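Local atomic coordinates of putative uncharacterized protein (Mycobacterium avium, PDB entry 2Z6V), a protein that probably transfers a sulfonate group from the donor PAPS to an acceptor that is not yet established. Residues V100-V105 and L234-S239; D47-W51 and L84-L88; A266-W270 and I350-E356. All blocks are in the same frame, centred on the assembly; numbering follows the deposited sequence.

Contact 1: residues V100-V105 and L234-S239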
ATOM      1  N   VAL A 100     -24.868  -0.007  -4.830  1.00 32.25           N
ATOM      2  CA  VAL A 100     -23.565  -0.610  -4.528  1.00 31.37           C
ATOM      3  C   VAL A 100     -23.232  -0.584  -3.040  1.00 32.37           C
ATOM      4  O   VAL A 100     -22.498  -1.441  -2.550  1.00 32.09           O
ATOM      5  CB  VAL A 100     -22.389   0.085  -5.290  1.00 31.02           C
ATOM      6  CG1 VAL A 100     -22.599  -0.027  -6.798  1.00 29.64           C
ATOM      7  CG2 VAL A 100     -22.258   1.544  -4.861  1.00 28.54           C
ATOM      8  N   LEU A 101     -23.781   0.395  -2.327  1.00 32.95           N
ATOM      9  CA  LEU A 101     -23.526   0.543  -0.899  1.00 34.37           C
ATOM     10  C   LEU A 101     -24.290  -0.472  -0.059  1.00 36.33           C
ATOM     11  O   LEU A 101     -24.004  -0.643   1.129  1.00 36.22           O
ATOM     12  CB  LEU A 101     -23.905   1.951  -0.440  1.00 30.98           C
ATOM     13  CG  LEU A 101     -23.190   3.092  -1.156  1.00 31.26           C
ATOM     14  CD1 LEU A 101     -23.756   4.429  -0.700  1.00 28.32           C
ATOM     15  CD2 LEU A 101     -21.700   3.002  -0.877  1.00 28.79           C
ATOM     16  N   ASP A 102     -25.264  -1.139  -0.673  1.00 37.02           N
ATOM     17  CA  ASP A 102     -26.066  -2.125   0.039  1.00 39.53           C
ATOM     18  C   ASP A 102     -25.422  -3.506   0.060  1.00 40.29           C
ATOM     19  O   ASP A 102     -25.744  -4.331   0.919  1.00 42.65           O
ATOM     20  CB  ASP A 102     -27.468  -2.221  -0.575  1.00 40.67           C
ATOM     21  CG  ASP A 102     -28.211  -0.892  -0.548  1.00 44.27           C
ATOM     22  OD1 ASP A 102     -28.131  -0.178   0.484  1.00 43.55           O
ATOM     23  OD2 ASP A 102     -28.884  -0.570  -1.555  1.00 43.61           O
ATOM     24  N   ALA A 103     -24.521  -3.766  -0.885  1.00 39.07           N
ATOM     25  CA  ALA A 103     -23.839  -5.052  -0.939  1.00 38.43           C
ATOM     26  C   ALA A 103     -22.673  -4.999   0.031  1.00 38.77           C
ATOM     27  O   ALA A 103     -21.823  -4.112  -0.052  1.00 40.30           O
ATOM     28  CB  ALA A 103     -23.340  -5.333  -2.344  1.00 36.78           C
ATOM     29  N   PRO A 104     -22.613  -5.955   0.964  1.00 38.87           N
ATOM     30  CA  PRO A 104     -21.539  -5.998   1.957  1.00 38.34           C
ATOM     31  C   PRO A 104     -20.182  -6.456   1.427  1.00 38.65           C
ATOM     32  O   PRO A 104     -20.083  -7.050   0.350  1.00 36.82           O
ATOM     33  CB  PRO A 104     -22.086  -6.971   2.990  1.00 36.60           C
ATOM     34  CG  PRO A 104     -22.764  -7.980   2.124  1.00 37.47           C
ATOM     35  CD  PRO A 104     -23.521  -7.105   1.131  1.00 38.09           C
ATOM     36  N   VAL A 105     -19.142  -6.150   2.199  1.00 39.38           N
ATOM     37  CA  VAL A 105     -17.774  -6.570   1.907  1.00 40.03           C
ATOM     38  C   VAL A 105     -17.486  -7.474   3.106  1.00 41.82           C
ATOM     39  O   VAL A 105     -17.038  -7.008   4.159  1.00 40.14           O
ATOM     40  CB  VAL A 105     -16.789  -5.377   1.908  1.00 39.96           C
ATOM     41  CG1 VAL A 105     -15.347  -5.877   1.724  1.00 35.34           C
ATOM     42  CG2 VAL A 105     -17.163  -4.401   0.806  1.00 38.70           C
ATOM     43  N   LEU A 234     -14.364  -0.468  -2.628  1.00 20.41           N
ATOM     44  CA  LEU A 234     -14.475  -1.897  -2.884  1.00 21.29           C
ATOM     45  C   LEU A 234     -15.889  -2.291  -3.307  1.00 22.76           C
ATOM     46  O   LEU A 234     -16.065  -3.187  -4.133  1.00 21.86           O
ATOM     47  CB  LEU A 234     -14.042  -2.691  -1.649  1.00 21.37           C
ATOM     48  CG  LEU A 234     -12.573  -2.468  -1.272  1.00 20.88           C
ATOM     49  CD1 LEU A 234     -12.249  -3.247  -0.017  1.00 23.76           C
ATOM     50  CD2 LEU A 234     -11.675  -2.913  -2.414  1.00 19.54           C
ATOM     51  N   GLN A 235     -16.899  -1.616  -2.768  1.00 23.17           N
ATOM     52  CA  GLN A 235     -18.272  -1.937  -3.148  1.00 25.47           C
ATOM     53  C   GLN A 235     -18.539  -1.569  -4.610  1.00 25.31           C
ATOM     54  O   GLN A 235     -19.369  -2.193  -5.272  1.00 25.01           O
ATOM     55  CB  GLN A 235     -19.264  -1.227  -2.220  1.00 25.79           C
ATOM     56  CG  GLN A 235     -19.281  -1.805  -0.813  1.00 25.34           C
ATOM     57  CD  GLN A 235     -20.066  -0.957   0.149  1.00 27.46           C
ATOM     58  OE1 GLN A 235     -19.763   0.220   0.340  1.00 28.68           O
ATOM     59  NE2 GLN A 235     -21.084  -1.547   0.767  1.00 27.64           N
ATOM     60  N   VAL A 236     -17.828  -0.562  -5.111  1.00 23.34           N
ATOM     61  CA  VAL A 236     -17.983  -0.155  -6.500  1.00 23.49           C
ATOM     62  C   VAL A 236     -17.316  -1.185  -7.421  1.00 24.66           C
ATOM     63  O   VAL A 236     -17.840  -1.518  -8.487  1.00 23.56           O
ATOM     64  CB  VAL A 236     -17.350   1.232  -6.765  1.00 23.02           C
ATOM     65  CG1 VAL A 236     -17.362   1.530  -8.265  1.00 20.13           C
ATOM     66  CG2 VAL A 236     -18.106   2.305  -5.994  1.00 21.40           C
ATOM     67  N   LEU A 237     -16.158  -1.688  -7.011  1.00 24.25           N
ATOM     68  CA  LEU A 237     -15.462  -2.673  -7.822  1.00 25.38           C
ATOM     69  C   LEU A 237     -16.200  -4.018  -7.798  1.00 27.53           C
ATOM     70  O   LEU A 237     -16.212  -4.736  -8.804  1.00 29.18           O
ATOM     71  CB  LEU A 237     -14.019  -2.832  -7.337  1.00 21.14           C
ATOM     72  CG  LEU A 237     -13.115  -1.593  -7.459  1.00 22.92           C
ATOM     73  CD1 LEU A 237     -11.751  -1.879  -6.814  1.00 20.45           C
ATOM     74  CD2 LEU A 237     -12.929  -1.210  -8.931  1.00 18.64           C
ATOM     75  N   GLN A 238     -16.824  -4.348  -6.663  1.00 27.32           N
ATOM     76  CA  GLN A 238     -17.579  -5.607  -6.515  1.00 27.40           C
ATOM     77  C   GLN A 238     -18.816  -5.651  -7.386  1.00 25.81           C
ATOM     78  O   GLN A 238     -19.195  -6.717  -7.875  1.00 25.31           O
ATOM     79  CB  GLN A 238     -18.115  -5.800  -5.097  1.00 26.86           C
ATOM     80  CG  GLN A 238     -17.149  -6.156  -4.032  1.00 29.94           C
ATOM     81  CD  GLN A 238     -17.876  -6.414  -2.733  1.00 31.55           C
ATOM     82  OE1 GLN A 238     -18.811  -5.691  -2.388  1.00 31.80           O
ATOM     83  NE2 GLN A 238     -17.455  -7.451  -2.003  1.00 35.53           N
ATOM     84  N   SER A 239     -19.465  -4.496  -7.531  1.00 23.77           N
ATOM     85  CA  SER A 239     -20.706  -4.411  -8.280  1.00 24.21           C
ATOM     86  C   SER A 239     -20.656  -5.027  -9.669  1.00 25.25           C
ATOM     87  O   SER A 239     -21.675  -5.502 -10.158  1.00 26.72           O
ATOM     88  CB  SER A 239     -21.208  -2.952  -8.350  1.00 24.66           C
ATOM     89  OG  SER A 239     -20.509  -2.177  -9.305  1.00 26.26           O
TER
HETATM   90  O   HOH W   1     -21.370  -3.446  -3.866  1.00 23.65           O
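Gln-235 makes the largest single share of this contact, reaching out from helix 224-238 to the carbonyls of the loop at Leu-101 and Ala-103. Its CG lies anti to the carbonyl carbon (chi1 -71°) and the chain runs on extended, which sends the amide out beyond the helix surface. NE2 gives a hydrogen bond to Ala-103 O at 2.8 Å; it is nearly straight, 169° at the hydrogen, with the acceptor in the amide plane and the donor tilted out of the carbonyl plane. A second bond, from NE2 to Leu-101 O at 3.1 Å, is bent and weak. The backbones also meet through a water, which donates to both Val-100 O and Gln-235 O.

The loop 100-105 leads from helix 70-96 into strand 109-113, the middle strand of the parallel sheet (strand order 2-3-1-4-5), and helix 224-238 comes just before strand 244-248, its neighbour. The contact therefore sits where two adjacent strands begin, consistent with the P-loop-like alpha/beta fold of sulfotransferases.

Van der Waals contacts complete the interface. The apolar pairs are Val-100 CG2 with Val-236 CG2, 4.4 Å apart, and Val-105 CG2 with Leu-234 CB at 4.3 Å. Val-100 also sets CG1 against Ser-239 CB, 3.6 Å away. The methyl CD2 of Leu-101 lies 3.6 Å from OE1 of Gln-235, the two side chains crossing at about a right angle, and Val-105 CG2 rests on CG of Gln-235 at 3.7 Å. Trp-245 of strand 244-248 touches Val-105, Leu-234 and Gln-238.

Contact 2: residues D47-W51 and L84-L88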
ATOM      1  N   ASP A  47     -17.944  13.645  -1.512  1.00 41.56           N
ATOM      2  CA  ASP A  47     -18.667  13.108  -0.364  1.00 41.92           C
ATOM      3  C   ASP A  47     -18.462  13.820   0.964  1.00 41.70           C
ATOM      4  O   ASP A  47     -19.385  13.885   1.776  1.00 42.47           O
ATOM      5  CB  ASP A  47     -18.381  11.604  -0.199  1.00 42.93           C
ATOM      6  CG  ASP A  47     -16.901  11.271  -0.252  1.00 43.68           C
ATOM      7  OD1 ASP A  47     -16.312  11.319  -1.355  1.00 45.76           O
ATOM      8  OD2 ASP A  47     -16.327  10.957   0.814  1.00 44.74           O
ATOM      9  N   SER A  48     -17.270  14.352   1.198  1.00 41.08           N
ATOM     10  CA  SER A  48     -17.014  15.039   2.451  1.00 39.84           C
ATOM     11  C   SER A  48     -15.828  15.984   2.374  1.00 40.53           C
ATOM     12  O   SER A  48     -15.321  16.284   1.298  1.00 39.58           O
ATOM     13  CB  SER A  48     -16.789  14.028   3.574  1.00 38.64           C
ATOM     14  OG  SER A  48     -15.552  13.361   3.417  1.00 39.37           O
ATOM     15  N   ASP A  49     -15.389  16.426   3.544  1.00 43.04           N
ATOM     16  CA  ASP A  49     -14.295  17.377   3.699  1.00 44.81           C
ATOM     17  C   ASP A  49     -12.999  16.705   4.162  1.00 43.12           C
ATOM     18  O   ASP A  49     -11.940  17.340   4.193  1.00 43.26           O
ATOM     19  CB  ASP A  49     -14.718  18.411   4.745  1.00 50.15           C
ATOM     20  CG  ASP A  49     -14.021  19.737   4.579  1.00 57.67           C
ATOM     21  OD1 ASP A  49     -13.986  20.510   5.568  1.00 62.00           O
ATOM     22  OD2 ASP A  49     -13.526  20.019   3.463  1.00 61.69           O
ATOM     23  N   SER A  50     -13.093  15.427   4.524  1.00 40.20           N
ATOM     24  CA  SER A  50     -11.962  14.654   5.047  1.00 37.64           C
ATOM     25  C   SER A  50     -10.646  14.707   4.277  1.00 35.98           C
ATOM     26  O   SER A  50      -9.574  14.564   4.867  1.00 35.74           O
ATOM     27  CB  SER A  50     -12.371  13.188   5.227  1.00 36.15           C
ATOM     28  OG  SER A  50     -12.721  12.591   3.994  1.00 37.22           O
ATOM     29  N   TRP A  51     -10.732  14.910   2.968  1.00 33.65           N
ATOM     30  CA  TRP A  51      -9.556  14.957   2.111  1.00 32.52           C
ATOM     31  C   TRP A  51      -8.693  16.193   2.299  1.00 32.52           C
ATOM     32  O   TRP A  51      -7.479  16.143   2.132  1.00 31.16           O
ATOM     33  CB  TRP A  51      -9.986  14.903   0.645  1.00 31.59           C
ATOM     34  CG  TRP A  51     -10.935  16.011   0.279  1.00 30.45           C
ATOM     35  CD1 TRP A  51     -12.293  15.985   0.369  1.00 29.03           C
ATOM     36  CD2 TRP A  51     -10.588  17.324  -0.191  1.00 29.88           C
ATOM     37  NE1 TRP A  51     -12.818  17.196  -0.014  1.00 28.15           N
ATOM     38  CE2 TRP A  51     -11.794  18.038  -0.360  1.00 29.66           C
ATOM     39  CE3 TRP A  51      -9.375  17.967  -0.481  1.00 30.28           C
ATOM     40  CZ2 TRP A  51     -11.826  19.367  -0.808  1.00 30.00           C
ATOM     41  CZ3 TRP A  51      -9.406  19.290  -0.927  1.00 30.53           C
ATOM     42  CH2 TRP A  51     -10.626  19.974  -1.085  1.00 28.63           C
ATOM     43  N   LEU A  84      -6.995  13.013  -6.110  1.00 27.28           N
ATOM     44  CA  LEU A  84      -8.238  13.671  -5.730  1.00 26.01           C
ATOM     45  C   LEU A  84      -9.282  13.524  -6.832  1.00 25.19           C
ATOM     46  O   LEU A  84     -10.482  13.446  -6.551  1.00 25.20           O
ATOM     47  CB  LEU A  84      -7.988  15.157  -5.435  1.00 26.75           C
ATOM     48  CG  LEU A  84      -9.199  15.949  -4.928  1.00 26.06           C
ATOM     49  CD1 LEU A  84      -9.743  15.294  -3.666  1.00 25.27           C
ATOM     50  CD2 LEU A  84      -8.795  17.393  -4.659  1.00 26.08           C
ATOM     51  N   GLY A  85      -8.826  13.476  -8.080  1.00 24.52           N
ATOM     52  CA  GLY A  85      -9.743  13.316  -9.195  1.00 25.78           C
ATOM     53  C   GLY A  85     -10.459  11.977  -9.111  1.00 29.26           C
ATOM     54  O   GLY A  85     -11.644  11.875  -9.447  1.00 29.44           O
ATOM     55  N   ARG A  86      -9.738  10.943  -8.668  1.00 29.17           N
ATOM     56  CA  ARG A  86     -10.318   9.611  -8.517  1.00 30.35           C
ATOM     57  C   ARG A  86     -11.424   9.672  -7.478  1.00 31.03           C
ATOM     58  O   ARG A  86     -12.499   9.087  -7.648  1.00 30.87           O
ATOM     59  CB  ARG A  86      -9.255   8.615  -8.065  1.00 28.73           C
ATOM     60  CG  ARG A  86      -8.357   8.163  -9.178  1.00 28.05           C
ATOM     61  CD  ARG A  86      -6.978   7.842  -8.671  1.00 25.23           C
ATOM     62  NE  ARG A  86      -6.042   7.977  -9.771  1.00 26.73           N
ATOM     63  CZ  ARG A  86      -4.756   8.246  -9.630  1.00 27.33           C
ATOM     64  NH1 ARG A  86      -4.236   8.411  -8.418  1.00 26.47           N
ATOM     65  NH2 ARG A  86      -3.995   8.370 -10.709  1.00 27.79           N
ATOM     66  N   ARG A  87     -11.137  10.386  -6.395  1.00 31.29           N
ATOM     67  CA  ARG A  87     -12.081  10.566  -5.304  1.00 31.74           C
ATOM     68  C   ARG A  87     -13.355  11.176  -5.885  1.00 30.12           C
ATOM     69  O   ARG A  87     -14.452  10.750  -5.558  1.00 30.53           O
ATOM     70  CB  ARG A  87     -11.457  11.492  -4.254  1.00 33.53           C
ATOM     71  CG  ARG A  87     -12.319  11.792  -3.043  1.00 33.66           C
ATOM     72  CD  ARG A  87     -12.543  10.576  -2.199  1.00 32.37           C
ATOM     73  NE  ARG A  87     -13.213  10.929  -0.952  1.00 34.39           N
ATOM     74  CZ  ARG A  87     -12.596  11.378   0.137  1.00 35.98           C
ATOM     75  NH1 ARG A  87     -11.273  11.535   0.148  1.00 34.46           N
ATOM     76  NH2 ARG A  87     -13.302  11.659   1.225  1.00 36.00           N
ATOM     77  N   LEU A  88     -13.195  12.161  -6.763  1.00 30.23           N
ATOM     78  CA  LEU A  88     -14.333  12.819  -7.403  1.00 30.29           C
ATOM     79  C   LEU A  88     -15.091  11.862  -8.309  1.00 31.36           C
ATOM     80  O   LEU A  88     -16.322  11.865  -8.340  1.00 31.75           O
ATOM     81  CB  LEU A  88     -13.862  14.021  -8.228  1.00 28.99           C
ATOM     82  CG  LEU A  88     -13.370  15.223  -7.420  1.00 29.23           C
ATOM     83  CD1 LEU A  88     -12.793  16.278  -8.343  1.00 26.74           C
ATOM     84  CD2 LEU A  88     -14.530  15.779  -6.613  1.00 28.48           C
TER
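Trp-51 and Leu-84 face each other with their CA atoms 8.1 Å apart, while at the other end Asp-47 comes closest to Leu-88, so the start of helix 50-64 and the turn before it pass helix 70-96 in the opposite sense.

Between these ends Arg-87 reaches across. Its CG stands anti to the backbone N, and a bend at chi2 (67°) swings the guanidinium toward the turn. There it holds Asp-47 side-on: NE donates to OD1 of Asp-47 at 3.1 Å, met on that oxygen's syn lone pair, and NH2 donates to OD2 at 3.1 Å with 166° at the hydrogen. The carboxylate and guanidinium planes are 34° apart, so the fork is twisted. Ser-50 OG lies near the guanidinium plane on the other side of NH2 from Asp-47, 3.0 Å from Arg-87 NH2. The strongest partner of both Ser-50 and Arg-87 is Asp-198, whose OD1 is bonded by Ser-50 OG and forms a salt bridge with NH1; that nitrogen also bonds Gln-197 O. Tyr-229 adds a cation-pi contact. Held at NE, NH2 and NH1, the guanidinium can hardly rotate, and the two nearby carboxylates probably stabilise its positive charge.

The apolar part is smaller. CD1 of Leu-84 approaches the indole of Trp-51, 4.1 Å from CD2, and Phe-34 of helix 30-41 meets the same indole as well as Leu-84. Within the turn itself two weak bonds form: Trp-51 NE1 to Ser-48 O, and Ser-50 N to Ser-48 OG.

That last bond makes Ser-48 a weak side-chain cap at the start of helix 50-64, and the whole is a side-on arginine-aspartate salt bridge joining the entry of one helix to the flank of another in the N-terminal helical part of the protein.

Contact 3: residues A266-W270 and I350-E356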
ATOM      1  N   ALA A 266     -12.861  -8.823   9.478  1.00 31.21           N
ATOM      2  CA  ALA A 266     -11.625  -9.038   8.737  1.00 31.48           C
ATOM      3  C   ALA A 266     -10.746 -10.186   9.218  1.00 31.61           C
ATOM      4  O   ALA A 266     -10.484 -10.339  10.408  1.00 33.33           O
ATOM      5  CB  ALA A 266     -10.813  -7.759   8.724  1.00 31.60           C
ATOM      6  N   ARG A 267     -10.291 -10.996   8.273  1.00 32.12           N
ATOM      7  CA  ARG A 267      -9.395 -12.096   8.580  1.00 32.13           C
ATOM      8  C   ARG A 267      -7.993 -11.527   8.348  1.00 31.43           C
ATOM      9  O   ARG A 267      -7.556 -11.334   7.217  1.00 31.78           O
ATOM     10  CB  ARG A 267      -9.706 -13.281   7.672  1.00 32.63           C
ATOM     11  CG  ARG A 267     -11.070 -13.841   7.977  1.00 36.62           C
ATOM     12  CD  ARG A 267     -11.409 -15.039   7.136  1.00 44.22           C
ATOM     13  NE  ARG A 267     -11.684 -14.678   5.749  1.00 48.57           N
ATOM     14  CZ  ARG A 267     -12.229 -15.511   4.868  1.00 49.69           C
ATOM     15  NH1 ARG A 267     -12.552 -16.746   5.242  1.00 50.01           N
ATOM     16  NH2 ARG A 267     -12.453 -15.110   3.620  1.00 49.86           N
ATOM     17  N   LEU A 268      -7.312 -11.246   9.452  1.00 30.77           N
ATOM     18  CA  LEU A 268      -6.000 -10.624   9.439  1.00 29.62           C
ATOM     19  C   LEU A 268      -4.778 -11.526   9.293  1.00 29.92           C
ATOM     20  O   LEU A 268      -4.482 -12.353  10.160  1.00 28.37           O
ATOM     21  CB  LEU A 268      -5.859  -9.782  10.706  1.00 30.18           C
ATOM     22  CG  LEU A 268      -7.027  -8.832  11.013  1.00 29.54           C
ATOM     23  CD1 LEU A 268      -6.857  -8.255  12.415  1.00 31.60           C
ATOM     24  CD2 LEU A 268      -7.096  -7.717   9.977  1.00 26.61           C
ATOM     25  N   ILE A 269      -4.067 -11.350   8.184  1.00 28.58           N
ATOM     26  CA  ILE A 269      -2.848 -12.106   7.938  1.00 28.38           C
ATOM     27  C   ILE A 269      -1.707 -11.172   8.291  1.00 27.45           C
ATOM     28  O   ILE A 269      -1.486 -10.181   7.611  1.00 30.05           O
ATOM     29  CB  ILE A 269      -2.699 -12.504   6.455  1.00 29.66           C
ATOM     30  CG1 ILE A 269      -3.852 -13.413   6.030  1.00 27.38           C
ATOM     31  CG2 ILE A 269      -1.368 -13.207   6.241  1.00 28.31           C
ATOM     32  CD1 ILE A 269      -3.806 -13.786   4.580  1.00 26.11           C
ATOM     33  N   TRP A 270      -1.002 -11.474   9.371  1.00 27.76           N
ATOM     34  CA  TRP A 270       0.124 -10.659   9.809  1.00 29.80           C
ATOM     35  C   TRP A 270       1.387 -11.217   9.141  1.00 30.50           C
ATOM     36  O   TRP A 270       1.738 -12.386   9.334  1.00 29.73           O
ATOM     37  CB  TRP A 270       0.244 -10.743  11.334  1.00 31.68           C
ATOM     38  CG  TRP A 270       1.146  -9.724  11.967  1.00 33.68           C
ATOM     39  CD1 TRP A 270       2.216  -9.101  11.395  1.00 34.12           C
ATOM     40  CD2 TRP A 270       1.095  -9.265  13.326  1.00 35.22           C
ATOM     41  NE1 TRP A 270       2.839  -8.284  12.314  1.00 35.05           N
ATOM     42  CE2 TRP A 270       2.172  -8.366  13.507  1.00 35.26           C
ATOM     43  CE3 TRP A 270       0.245  -9.529  14.411  1.00 36.43           C
ATOM     44  CZ2 TRP A 270       2.422  -7.726  14.730  1.00 36.15           C
ATOM     45  CZ3 TRP A 270       0.494  -8.892  15.632  1.00 36.83           C
ATOM     46  CH2 TRP A 270       1.575  -8.001  15.778  1.00 36.71           C
ATOM     47  N   ILE A 350      -3.312 -21.372   5.292  1.00 38.28           N
ATOM     48  CA  ILE A 350      -4.082 -20.136   5.295  1.00 36.49           C
ATOM     49  C   ILE A 350      -5.520 -20.520   4.997  1.00 36.60           C
ATOM     50  O   ILE A 350      -6.442 -20.067   5.672  1.00 35.66           O
ATOM     51  CB  ILE A 350      -3.596 -19.148   4.213  1.00 36.46           C
ATOM     52  CG1 ILE A 350      -2.367 -18.392   4.724  1.00 35.92           C
ATOM     53  CG2 ILE A 350      -4.721 -18.174   3.832  1.00 34.99           C
ATOM     54  CD1 ILE A 350      -1.704 -17.525   3.671  1.00 33.71           C
ATOM     55  N   TYR A 351      -5.709 -21.364   3.988  1.00 36.42           N
ATOM     56  CA  TYR A 351      -7.049 -21.791   3.629  1.00 38.89           C
ATOM     57  C   TYR A 351      -7.729 -22.568   4.762  1.00 42.11           C
ATOM     58  O   TYR A 351      -8.927 -22.388   5.005  1.00 42.35           O
ATOM     59  CB  TYR A 351      -7.025 -22.616   2.341  1.00 35.35           C
ATOM     60  CG  TYR A 351      -7.117 -21.776   1.080  1.00 34.53           C
ATOM     61  CD1 TYR A 351      -6.090 -20.900   0.720  1.00 33.67           C
ATOM     62  CD2 TYR A 351      -8.236 -21.854   0.248  1.00 34.06           C
ATOM     63  CE1 TYR A 351      -6.173 -20.124  -0.434  1.00 30.22           C
ATOM     64  CE2 TYR A 351      -8.330 -21.080  -0.911  1.00 32.81           C
ATOM     65  CZ  TYR A 351      -7.294 -20.217  -1.245  1.00 32.83           C
ATOM     66  OH  TYR A 351      -7.389 -19.438  -2.381  1.00 32.18           O
ATOM     67  N   GLU A 352      -6.975 -23.418   5.458  1.00 43.81           N
ATOM     68  CA  GLU A 352      -7.543 -24.178   6.573  1.00 45.75           C
ATOM     69  C   GLU A 352      -7.998 -23.188   7.635  1.00 43.95           C
ATOM     70  O   GLU A 352      -9.123 -23.249   8.128  1.00 44.28           O
ATOM     71  CB  GLU A 352      -6.507 -25.111   7.197  1.00 49.48           C
ATOM     72  CG  GLU A 352      -5.985 -26.190   6.276  1.00 57.20           C
ATOM     73  CD  GLU A 352      -4.852 -26.978   6.913  1.00 62.61           C
ATOM     74  OE1 GLU A 352      -4.273 -27.854   6.223  1.00 64.16           O
ATOM     75  OE2 GLU A 352      -4.543 -26.715   8.104  1.00 64.06           O
ATOM     76  N   TRP A 353      -7.095 -22.277   7.977  1.00 41.81           N
ATOM     77  CA  TRP A 353      -7.348 -21.247   8.967  1.00 40.50           C
ATOM     78  C   TRP A 353      -8.548 -20.386   8.594  1.00 40.17           C
ATOM     79  O   TRP A 353      -9.373 -20.075   9.441  1.00 41.24           O
ATOM     80  CB  TRP A 353      -6.101 -20.383   9.113  1.00 40.86           C
ATOM     81  CG  TRP A 353      -6.300 -19.160   9.926  1.00 40.96           C
ATOM     82  CD1 TRP A 353      -6.346 -19.075  11.283  1.00 40.19           C
ATOM     83  CD2 TRP A 353      -6.469 -17.830   9.429  1.00 41.14           C
ATOM     84  NE1 TRP A 353      -6.530 -17.770  11.667  1.00 41.09           N
ATOM     85  CE2 TRP A 353      -6.611 -16.983  10.548  1.00 40.55           C
ATOM     86  CE3 TRP A 353      -6.512 -17.271   8.142  1.00 40.05           C
ATOM     87  CZ2 TRP A 353      -6.793 -15.604  10.425  1.00 41.41           C
ATOM     88  CZ3 TRP A 353      -6.692 -15.901   8.017  1.00 40.78           C
ATOM     89  CH2 TRP A 353      -6.831 -15.081   9.154  1.00 41.41           C
ATOM     90  N   ALA A 354      -8.649 -19.998   7.328  1.00 41.54           N
ATOM     91  CA  ALA A 354      -9.774 -19.185   6.877  1.00 42.89           C
ATOM     92  C   ALA A 354     -10.970 -20.091   6.646  1.00 44.02           C
ATOM     93  O   ALA A 354     -12.041 -19.640   6.252  1.00 43.71           O
ATOM     94  CB  ALA A 354      -9.418 -18.459   5.586  1.00 41.48           C
ATOM     95  N   ASP A 355     -10.763 -21.377   6.901  1.00 46.35           N
ATOM     96  CA  ASP A 355     -11.777 -22.401   6.718  1.00 48.06           C
ATOM     97  C   ASP A 355     -12.445 -22.285   5.361  1.00 48.82           C
ATOM     98  O   ASP A 355     -13.659 -22.106   5.256  1.00 49.33           O
ATOM     99  CB  ASP A 355     -12.835 -22.340   7.818  1.00 50.14           C
ATOM    100  CG  ASP A 355     -13.631 -23.635   7.927  1.00 52.31           C
ATOM    101  OD1 ASP A 355     -13.004 -24.706   8.083  1.00 53.30           O
ATOM    102  OD2 ASP A 355     -14.877 -23.586   7.857  1.00 54.03           O
ATOM    103  N   GLU A 356     -11.631 -22.381   4.319  1.00 49.66           N
ATOM    104  CA  GLU A 356     -12.115 -22.313   2.951  1.00 50.97           C
ATOM    105  C   GLU A 356     -11.408 -23.400   2.151  1.00 50.06           C
ATOM    106  O   GLU A 356     -10.220 -23.676   2.365  1.00 49.96           O
ATOM    107  CB  GLU A 356     -11.831 -20.933   2.348  1.00 52.48           C
ATOM    108  CG  GLU A 356     -12.661 -19.813   2.959  1.00 56.51           C
ATOM    109  CD  GLU A 356     -12.386 -18.455   2.331  1.00 59.14           C
ATOM    110  OE1 GLU A 356     -11.247 -17.959   2.457  1.00 61.26           O
ATOM    111  OE2 GLU A 356     -13.309 -17.880   1.711  1.00 60.14           O
TER
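The indole of Trp-353 turns its edge to strand 267-272: Arg-267 C and Leu-268 N lie in its plane there. Ile-350 O of its own helix lies in plane at a different edge, near CE3, and the ring of Phe-332 meets the indole with the planes about 60° apart. CH2 does the touching, 3.7 Å from Arg-267 CB and equally far from Leu-268 O. The second flat group, the guanidinium of Arg-267, has Ala-354 O near its plane at one edge, 3.1 Å from NH1, and Glu-356 OE2 in plane.

Glu-356 is the charged partner. Its carboxylate is turned 51° from the guanidinium, and contact is loose: Arg-267 NH2 forms a salt bridge to Glu-356 OE1 at 3.3 Å and a weak hydrogen bond to Glu-356 OE2 at 3.5 Å. OE1 has its stronger partner in Arg-132, so this carboxylate serves two arginines. A bend at chi3 (-72°) brings the arginine's end over Ala-354, whose CB is 3.6 Å from NH1.

Strand 267-272 lies between strands 109-113 and 331-335 in the five-stranded parallel sheet of the sulfotransferase-family alpha/beta core, and helix 343-353 packs against it. That helix ends in a Schellman motif: Asp-355 takes positive phi, while Glu-356 N bonds back to Tyr-351 O at 2.8 Å and Asp-355 N to Glu-352 O. The chain leaves the helix here, and Glu-356 just beyond it faces Arg-267.

Deeper in, the contact turns apolar. Ile-269 brings CG1 to within 4.3 Å of Trp-353 CZ3, and its CD1 lies beside CD1 of Ile-350, 4.4 Å away. Ile-122 of helix 120-126 touches both isoleucines.

All three contacts are partly buried, but contact 1 has exposed residues among those that touch, whereas contacts 2 and 3 have none. Contact 3 alone involves a strand of the central sheet; contact 1 joins the approach to that sheet with a helix, and contact 2 stays among helices. Helix 70-96 carries contact 2 and runs on into the loop of contact 1; helix 224-238 links them again, since its Tyr-229 meets Arg-87. A neutral amide and a water serve backbone carbonyls in contact 1, while arginine-carboxylate pairs hold the others, firmly in contact 2 and loosely in contact 3. Contacts 2 and 3 lie farthest apart, their centres about 32 Å from each other.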